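Local coordinates for protein alanine racemase (Corynebacterium glutamicum, PDB 2DY3) that belongs to the alanine racemase family, two-domain enzymes that pair a TIM-barrel domain with a beta-rich C-terminal domain and hold pyridoxal-5'-phosphate, at residues P234-K246 against V318-N330. Residues are numbered along the deposited sequence; the frame is centred on the assembly and turned at random.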
ATOM      1  N   PRO B 234      12.318  17.534   4.680  1.00 22.44           N
ATOM      2  CA  PRO B 234      11.646  16.320   4.204  1.00 21.82           C
ATOM      3  C   PRO B 234      12.479  15.110   4.596  1.00 20.20           C
ATOM      4  O   PRO B 234      13.699  15.146   4.511  1.00 19.81           O
ATOM      5  CB  PRO B 234      11.586  16.537   2.696  1.00 21.16           C
ATOM      6  CG  PRO B 234      11.393  18.018   2.601  1.00 23.16           C
ATOM      7  CD  PRO B 234      12.406  18.538   3.606  1.00 22.51           C
ATOM      8  N   ALA B 235      11.825  14.038   5.022  1.00 20.47           N
ATOM      9  CA  ALA B 235      12.556  12.857   5.459  1.00 20.22           C
ATOM     10  C   ALA B 235      12.473  11.640   4.536  1.00 20.09           C
ATOM     11  O   ALA B 235      13.268  10.709   4.667  1.00 21.09           O
ATOM     12  CB  ALA B 235      12.094  12.475   6.854  1.00 21.68           C
ATOM     13  N   MET B 236      11.525  11.637   3.607  1.00 18.05           N
ATOM     14  CA  MET B 236      11.381  10.485   2.728  1.00 16.47           C
ATOM     15  C   MET B 236      11.769  10.730   1.281  1.00 15.73           C
ATOM     16  O   MET B 236      11.473  11.781   0.703  1.00 16.11           O
ATOM     17  CB  MET B 236       9.933   9.964   2.756  1.00 15.25           C
ATOM     18  CG  MET B 236       9.689   8.762   1.837  1.00 12.94           C
ATOM     19  SD  MET B 236       7.955   8.201   1.799  1.00 14.38           S
ATOM     20  CE  MET B 236       7.833   7.354   3.392  1.00 13.71           C
ATOM     21  N   THR B 237      12.448   9.744   0.713  1.00 13.36           N
ATOM     22  CA  THR B 237      12.844   9.773  -0.686  1.00 12.30           C
ATOM     23  C   THR B 237      12.488   8.389  -1.228  1.00 14.54           C
ATOM     24  O   THR B 237      12.866   7.377  -0.633  1.00 15.97           O
ATOM     25  CB  THR B 237      14.355  10.001  -0.859  1.00 10.80           C
ATOM     26  OG1 THR B 237      14.710  11.303  -0.368  1.00 10.73           O
ATOM     27  CG2 THR B 237      14.740   9.896  -2.334  1.00  8.70           C
ATOM     28  N   TRP B 238      11.730   8.347  -2.319  1.00 13.36           N
ATOM     29  CA  TRP B 238      11.339   7.083  -2.951  1.00 15.33           C
ATOM     30  C   TRP B 238      12.170   6.996  -4.226  1.00 16.60           C
ATOM     31  O   TRP B 238      12.090   7.875  -5.084  1.00 16.61           O
ATOM     32  CB  TRP B 238       9.834   7.095  -3.278  1.00 13.32           C
ATOM     33  CG  TRP B 238       9.242   5.745  -3.643  1.00 13.24           C
ATOM     34  CD1 TRP B 238       9.705   4.516  -3.263  1.00 12.86           C
ATOM     35  CD2 TRP B 238       8.034   5.506  -4.380  1.00 13.05           C
ATOM     36  NE1 TRP B 238       8.862   3.533  -3.713  1.00 13.98           N
ATOM     37  CE2 TRP B 238       7.826   4.110  -4.399  1.00 14.93           C
ATOM     38  CE3 TRP B 238       7.104   6.335  -5.020  1.00 13.45           C
ATOM     39  CZ2 TRP B 238       6.725   3.523  -5.032  1.00 14.68           C
ATOM     40  CZ3 TRP B 238       6.013   5.752  -5.648  1.00 14.15           C
ATOM     41  CH2 TRP B 238       5.832   4.359  -5.649  1.00 12.67           C
ATOM     42  N   GLU B 239      12.977   5.946  -4.349  1.00 17.76           N
ATOM     43  CA  GLU B 239      13.832   5.801  -5.520  1.00 20.71           C
ATOM     44  C   GLU B 239      14.017   4.357  -5.977  1.00 21.40           C
ATOM     45  O   GLU B 239      13.981   3.415  -5.181  1.00 21.18           O
ATOM     46  CB  GLU B 239      15.208   6.427  -5.242  1.00 22.48           C
ATOM     47  CG  GLU B 239      16.030   5.698  -4.192  1.00 27.04           C
ATOM     48  CD  GLU B 239      17.270   6.474  -3.753  1.00 29.94           C
ATOM     49  OE1 GLU B 239      18.098   5.905  -3.015  1.00 30.12           O
ATOM     50  OE2 GLU B 239      17.414   7.653  -4.137  1.00 33.01           O
ATOM     51  N   ALA B 240      14.228   4.199  -7.277  1.00 19.81           N
ATOM     52  CA  ALA B 240      14.421   2.885  -7.863  1.00 21.03           C
ATOM     53  C   ALA B 240      15.648   2.892  -8.755  1.00 21.56           C
ATOM     54  O   ALA B 240      16.110   3.943  -9.196  1.00 23.35           O
ATOM     55  CB  ALA B 240      13.189   2.493  -8.678  1.00 19.00           C
ATOM     56  N   LYS B 241      16.186   1.710  -9.004  1.00 22.68           N
ATOM     57  CA  LYS B 241      17.338   1.582  -9.871  1.00 21.11           C
ATOM     58  C   LYS B 241      16.811   1.062 -11.203  1.00 19.86           C
ATOM     59  O   LYS B 241      16.058   0.085 -11.238  1.00 17.53           O
ATOM     60  CB  LYS B 241      18.349   0.615  -9.255  1.00 24.94           C
ATOM     61  CG  LYS B 241      18.878   1.111  -7.914  1.00 27.39           C
ATOM     62  CD  LYS B 241      20.170   0.423  -7.519  1.00 32.00           C
ATOM     63  CE  LYS B 241      20.814   1.132  -6.335  1.00 32.66           C
ATOM     64  NZ  LYS B 241      22.093   0.492  -5.921  1.00 35.85           N
ATOM     65  N   VAL B 242      17.185   1.733 -12.286  1.00 17.02           N
ATOM     66  CA  VAL B 242      16.750   1.342 -13.617  1.00 15.76           C
ATOM     67  C   VAL B 242      17.185  -0.088 -13.906  1.00 17.03           C
ATOM     68  O   VAL B 242      18.359  -0.429 -13.766  1.00 17.72           O
ATOM     69  CB  VAL B 242      17.344   2.286 -14.685  1.00 16.24           C
ATOM     70  CG1 VAL B 242      16.881   1.861 -16.083  1.00 13.22           C
ATOM     71  CG2 VAL B 242      16.926   3.722 -14.390  1.00 14.12           C
ATOM     72  N   SER B 243      16.236  -0.925 -14.306  1.00 16.31           N
ATOM     73  CA  SER B 243      16.541  -2.320 -14.591  1.00 17.82           C
ATOM     74  C   SER B 243      17.075  -2.521 -15.998  1.00 18.84           C
ATOM     75  O   SER B 243      17.965  -3.339 -16.222  1.00 19.39           O
ATOM     76  CB  SER B 243      15.290  -3.174 -14.400  1.00 18.69           C
ATOM     77  OG  SER B 243      14.260  -2.757 -15.275  1.00 17.97           O
ATOM     78  N   VAL B 244      16.528  -1.775 -16.950  1.00 17.15           N
ATOM     79  CA  VAL B 244      16.959  -1.896 -18.332  1.00 18.30           C
ATOM     80  C   VAL B 244      16.778  -0.595 -19.102  1.00 18.21           C
ATOM     81  O   VAL B 244      15.816   0.145 -18.881  1.00 15.89           O
ATOM     82  CB  VAL B 244      16.153  -2.999 -19.087  1.00 19.22           C
ATOM     83  CG1 VAL B 244      16.622  -3.090 -20.522  1.00 17.90           C
ATOM     84  CG2 VAL B 244      16.314  -4.344 -18.411  1.00 19.40           C
ATOM     85  N   VAL B 245      17.722  -0.321 -19.997  1.00 20.50           N
ATOM     86  CA  VAL B 245      17.662   0.853 -20.856  1.00 21.09           C
ATOM     87  C   VAL B 245      17.476   0.291 -22.252  1.00 24.00           C
ATOM     88  O   VAL B 245      18.292  -0.495 -22.728  1.00 25.72           O
ATOM     89  CB  VAL B 245      18.952   1.682 -20.796  1.00 19.06           C
ATOM     90  CG1 VAL B 245      18.982   2.678 -21.949  1.00 17.02           C
ATOM     91  CG2 VAL B 245      19.022   2.428 -19.461  1.00 17.13           C
ATOM     92  N   LYS B 246      16.392   0.686 -22.902  1.00 27.61           N
ATOM     93  CA  LYS B 246      16.077   0.168 -24.227  1.00 32.28           C
ATOM     94  C   LYS B 246      16.114   1.235 -25.308  1.00 34.22           C
ATOM     95  O   LYS B 246      15.656   2.356 -25.104  1.00 34.59           O
ATOM     96  CB  LYS B 246      14.683  -0.464 -24.204  1.00 31.57           C
ATOM     97  CG  LYS B 246      14.468  -1.580 -25.209  1.00 33.78           C
ATOM     98  CD  LYS B 246      15.360  -2.766 -24.877  1.00 33.70           C
ATOM     99  CE  LYS B 246      14.743  -4.060 -25.349  1.00 31.81           C
ATOM    100  NZ  LYS B 246      13.544  -4.397 -24.546  1.00 29.96           N
ATOM    101  N   VAL B 318      22.307   7.712 -19.653  1.00 17.76           N
ATOM    102  CA  VAL B 318      21.704   6.951 -18.569  1.00 17.59           C
ATOM    103  C   VAL B 318      21.846   5.465 -18.886  1.00 17.15           C
ATOM    104  O   VAL B 318      21.572   5.041 -20.006  1.00 18.18           O
ATOM    105  CB  VAL B 318      20.203   7.251 -18.435  1.00 19.58           C
ATOM    106  CG1 VAL B 318      19.569   6.279 -17.416  1.00 17.21           C
ATOM    107  CG2 VAL B 318      19.995   8.707 -18.021  1.00 16.07           C
ATOM    108  N   GLU B 319      22.275   4.687 -17.901  1.00 16.39           N
ATOM    109  CA  GLU B 319      22.441   3.252 -18.069  1.00 16.63           C
ATOM    110  C   GLU B 319      21.698   2.485 -16.981  1.00 15.61           C
ATOM    111  O   GLU B 319      21.297   3.059 -15.971  1.00 14.43           O
ATOM    112  CB  GLU B 319      23.918   2.885 -18.013  1.00 18.57           C
ATOM    113  CG  GLU B 319      24.769   3.569 -19.061  1.00 24.29           C
ATOM    114  CD  GLU B 319      26.200   3.099 -19.012  1.00 24.54           C
ATOM    115  OE1 GLU B 319      26.470   1.966 -19.447  1.00 31.03           O
ATOM    116  OE2 GLU B 319      27.057   3.854 -18.524  1.00 30.65           O
ATOM    117  N   ALA B 320      21.514   1.186 -17.194  1.00 16.95           N
ATOM    118  CA  ALA B 320      20.838   0.347 -16.209  1.00 17.31           C
ATOM    119  C   ALA B 320      21.620   0.452 -14.909  1.00 17.62           C
ATOM    120  O   ALA B 320      22.846   0.540 -14.926  1.00 18.12           O
ATOM    121  CB  ALA B 320      20.799  -1.106 -16.685  1.00 16.22           C
ATOM    122  N   GLY B 321      20.909   0.449 -13.787  1.00 17.67           N
ATOM    123  CA  GLY B 321      21.568   0.558 -12.499  1.00 18.23           C
ATOM    124  C   GLY B 321      21.552   1.992 -11.999  1.00 18.85           C
ATOM    125  O   GLY B 321      21.865   2.262 -10.840  1.00 21.16           O
ATOM    126  N   ALA B 322      21.184   2.917 -12.880  1.00 18.00           N
ATOM    127  CA  ALA B 322      21.119   4.328 -12.521  1.00 16.51           C
ATOM    128  C   ALA B 322      19.988   4.539 -11.521  1.00 17.38           C
ATOM    129  O   ALA B 322      18.934   3.908 -11.621  1.00 14.63           O
ATOM    130  CB  ALA B 322      20.882   5.173 -13.761  1.00 17.02           C
ATOM    131  N   LYS B 323      20.218   5.420 -10.551  1.00 18.06           N
ATOM    132  CA  LYS B 323      19.219   5.719  -9.537  1.00 17.89           C
ATOM    133  C   LYS B 323      18.192   6.724 -10.039  1.00 17.13           C
ATOM    134  O   LYS B 323      18.538   7.849 -10.419  1.00 14.28           O
ATOM    135  CB  LYS B 323      19.885   6.287  -8.284  1.00 22.05           C
ATOM    136  CG  LYS B 323      20.690   5.277  -7.485  1.00 27.45           C
ATOM    137  CD  LYS B 323      21.519   5.976  -6.418  1.00 30.56           C
ATOM    138  CE  LYS B 323      20.660   6.858  -5.519  1.00 33.10           C
ATOM    139  NZ  LYS B 323      21.477   7.562  -4.475  1.00 36.02           N
ATOM    140  N   ALA B 324      16.929   6.309 -10.038  1.00 14.81           N
ATOM    141  CA  ALA B 324      15.835   7.170 -10.468  1.00 14.19           C
ATOM    142  C   ALA B 324      15.005   7.604  -9.255  1.00 15.26           C
ATOM    143  O   ALA B 324      14.363   6.776  -8.604  1.00 16.19           O
ATOM    144  CB  ALA B 324      14.950   6.431 -11.463  1.00 13.91           C
ATOM    145  N   VAL B 325      15.030   8.895  -8.951  1.00 14.73           N
ATOM    146  CA  VAL B 325      14.265   9.436  -7.830  1.00 16.07           C
ATOM    147  C   VAL B 325      12.831   9.711  -8.277  1.00 16.87           C
ATOM    148  O   VAL B 325      12.606  10.471  -9.212  1.00 18.90           O
ATOM    149  CB  VAL B 325      14.887  10.771  -7.301  1.00 17.19           C
ATOM    150  CG1 VAL B 325      14.013  11.359  -6.196  1.00 14.88           C
ATOM    151  CG2 VAL B 325      16.306  10.527  -6.782  1.00 16.31           C
ATOM    152  N   ILE B 326      11.865   9.080  -7.616  1.00 16.24           N
ATOM    153  CA  ILE B 326      10.458   9.284  -7.946  1.00 17.44           C
ATOM    154  C   ILE B 326      10.035  10.566  -7.231  1.00 18.32           C
ATOM    155  O   ILE B 326       9.335  11.410  -7.794  1.00 18.96           O
ATOM    156  CB  ILE B 326       9.612   8.075  -7.493  1.00 16.07           C
ATOM    157  CG1 ILE B 326      10.077   6.824  -8.259  1.00 14.14           C
ATOM    158  CG2 ILE B 326       8.135   8.354  -7.717  1.00 14.36           C
ATOM    159  CD1 ILE B 326       9.437   5.517  -7.801  1.00 11.77           C
ATOM    160  N   PHE B 327      10.481  10.702  -5.985  1.00 17.11           N
ATOM    161  CA  PHE B 327      10.246  11.908  -5.199  1.00 17.45           C
ATOM    162  C   PHE B 327      11.143  11.870  -3.970  1.00 17.73           C
ATOM    163  O   PHE B 327      11.419  10.804  -3.421  1.00 16.46           O
ATOM    164  CB  PHE B 327       8.759  12.074  -4.820  1.00 19.07           C
ATOM    165  CG  PHE B 327       8.286  11.195  -3.686  1.00 16.23           C
ATOM    166  CD1 PHE B 327       8.606  11.493  -2.374  1.00 16.25           C
ATOM    167  CD2 PHE B 327       7.461  10.110  -3.936  1.00 16.81           C
ATOM    168  CE1 PHE B 327       8.108  10.728  -1.331  1.00 18.80           C
ATOM    169  CE2 PHE B 327       6.959   9.340  -2.896  1.00 18.33           C
ATOM    170  CZ  PHE B 327       7.283   9.652  -1.595  1.00 15.26           C
ATOM    171  N   GLY B 328      11.628  13.035  -3.564  1.00 18.31           N
ATOM    172  CA  GLY B 328      12.496  13.101  -2.407  1.00 19.85           C
ATOM    173  C   GLY B 328      13.801  13.801  -2.712  1.00 21.06           C
ATOM    174  O   GLY B 328      13.860  14.670  -3.581  1.00 20.03           O
ATOM    175  N   GLU B 329      14.850  13.413  -1.996  1.00 23.00           N
ATOM    176  CA  GLU B 329      16.172  14.002  -2.171  1.00 25.17           C
ATOM    177  C   GLU B 329      16.669  13.825  -3.599  1.00 23.57           C
ATOM    178  O   GLU B 329      16.507  12.761  -4.197  1.00 21.46           O
ATOM    179  CB  GLU B 329      17.158  13.364  -1.187  1.00 30.11           C
ATOM    180  CG  GLU B 329      18.546  13.993  -1.193  1.00 37.21           C
ATOM    181  CD  GLU B 329      19.391  13.571   0.003  1.00 40.69           C
ATOM    182  OE1 GLU B 329      20.563  13.998   0.083  1.00 43.59           O
ATOM    183  OE2 GLU B 329      18.883  12.816   0.863  1.00 41.33           O
ATOM    184  N   ASN B 330      17.277  14.882  -4.128  1.00 22.91           N
ATOM    185  CA  ASN B 330      17.810  14.906  -5.490  1.00 22.39           C
ATOM    186  C   ASN B 330      16.738  14.707  -6.547  1.00 20.50           C
ATOM    187  O   ASN B 330      17.016  14.208  -7.637  1.00 20.61           O
ATOM    188  CB  ASN B 330      18.911  13.856  -5.662  1.00 22.36           C
ATOM    189  CG  ASN B 330      20.107  14.128  -4.778  1.00 24.57           C
ATOM    190  OD1 ASN B 330      20.596  15.255  -4.719  1.00 27.44           O
ATOM    191  ND2 ASN B 330      20.590  13.100  -4.088  1.00 24.41           N
TER
HETATM  192  O   HOH W   1      18.300  10.423  -3.559  1.00 28.46           O
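Two rings, Trp238 and Phe327, meet on one side of this strand pairing, their planes inclined at 59°, so the rings meet obliquely. The CD1 methyl of Ile326 sits over one face of the indole, 3.7 Å from Trp238 CD2, a CH-pi contact, while Ile326 CG2 touches the benzo rim at Trp238 CE3. Phe327 in turn takes Trp238 CB over one of its faces, offset toward the rim at CE2. At the edge of the phenyl ring, near its plane, Met236 SD lies 3.8 Å from Phe327 CZ, a Met-aromatic contact. Phe327 reaches both neighbours because its CG stands between the backbone N and the carbonyl carbon (chi1 77°).

Opposite Trp238 the partner strand supplies two residues, Ile326 and Phe327, a classic beta bulge: Trp238 O accepts from Ile326 N at 2.8 Å and, weakly, from Phe327 N, while Trp238 N donates to Phe327 O. Beyond the bulge the strands run antiparallel, Ala240 and Ala324 bonding both ways. The pairing runs on to Val242: Val242 N donates to Ala322 O, and Gly321 N donates to Val242 O, both partners belonging to a type II turn spanning Glu319 to Ala322.

On the other side of the bulge from the turn, Glu329 N gives Thr237 OG1 a nearly straight bond of 2.7 Å (169°). Gly328 CA lies 3.5 Å from the same Thr237 OG1. A water bridges Glu239 OE2 and Glu329 O; Lys323 NZ, 4.1 Å from Glu239 OE2, approaches that carboxylate without forming a salt bridge.

Strand 4-8 pairs with strand 236-247, and its Leu4 and Thr6 also pack on Trp238. Bulged antiparallel pairing thus ties strand 323-325 into the mixed beta sheet of the C-terminal domain of an alanine racemase.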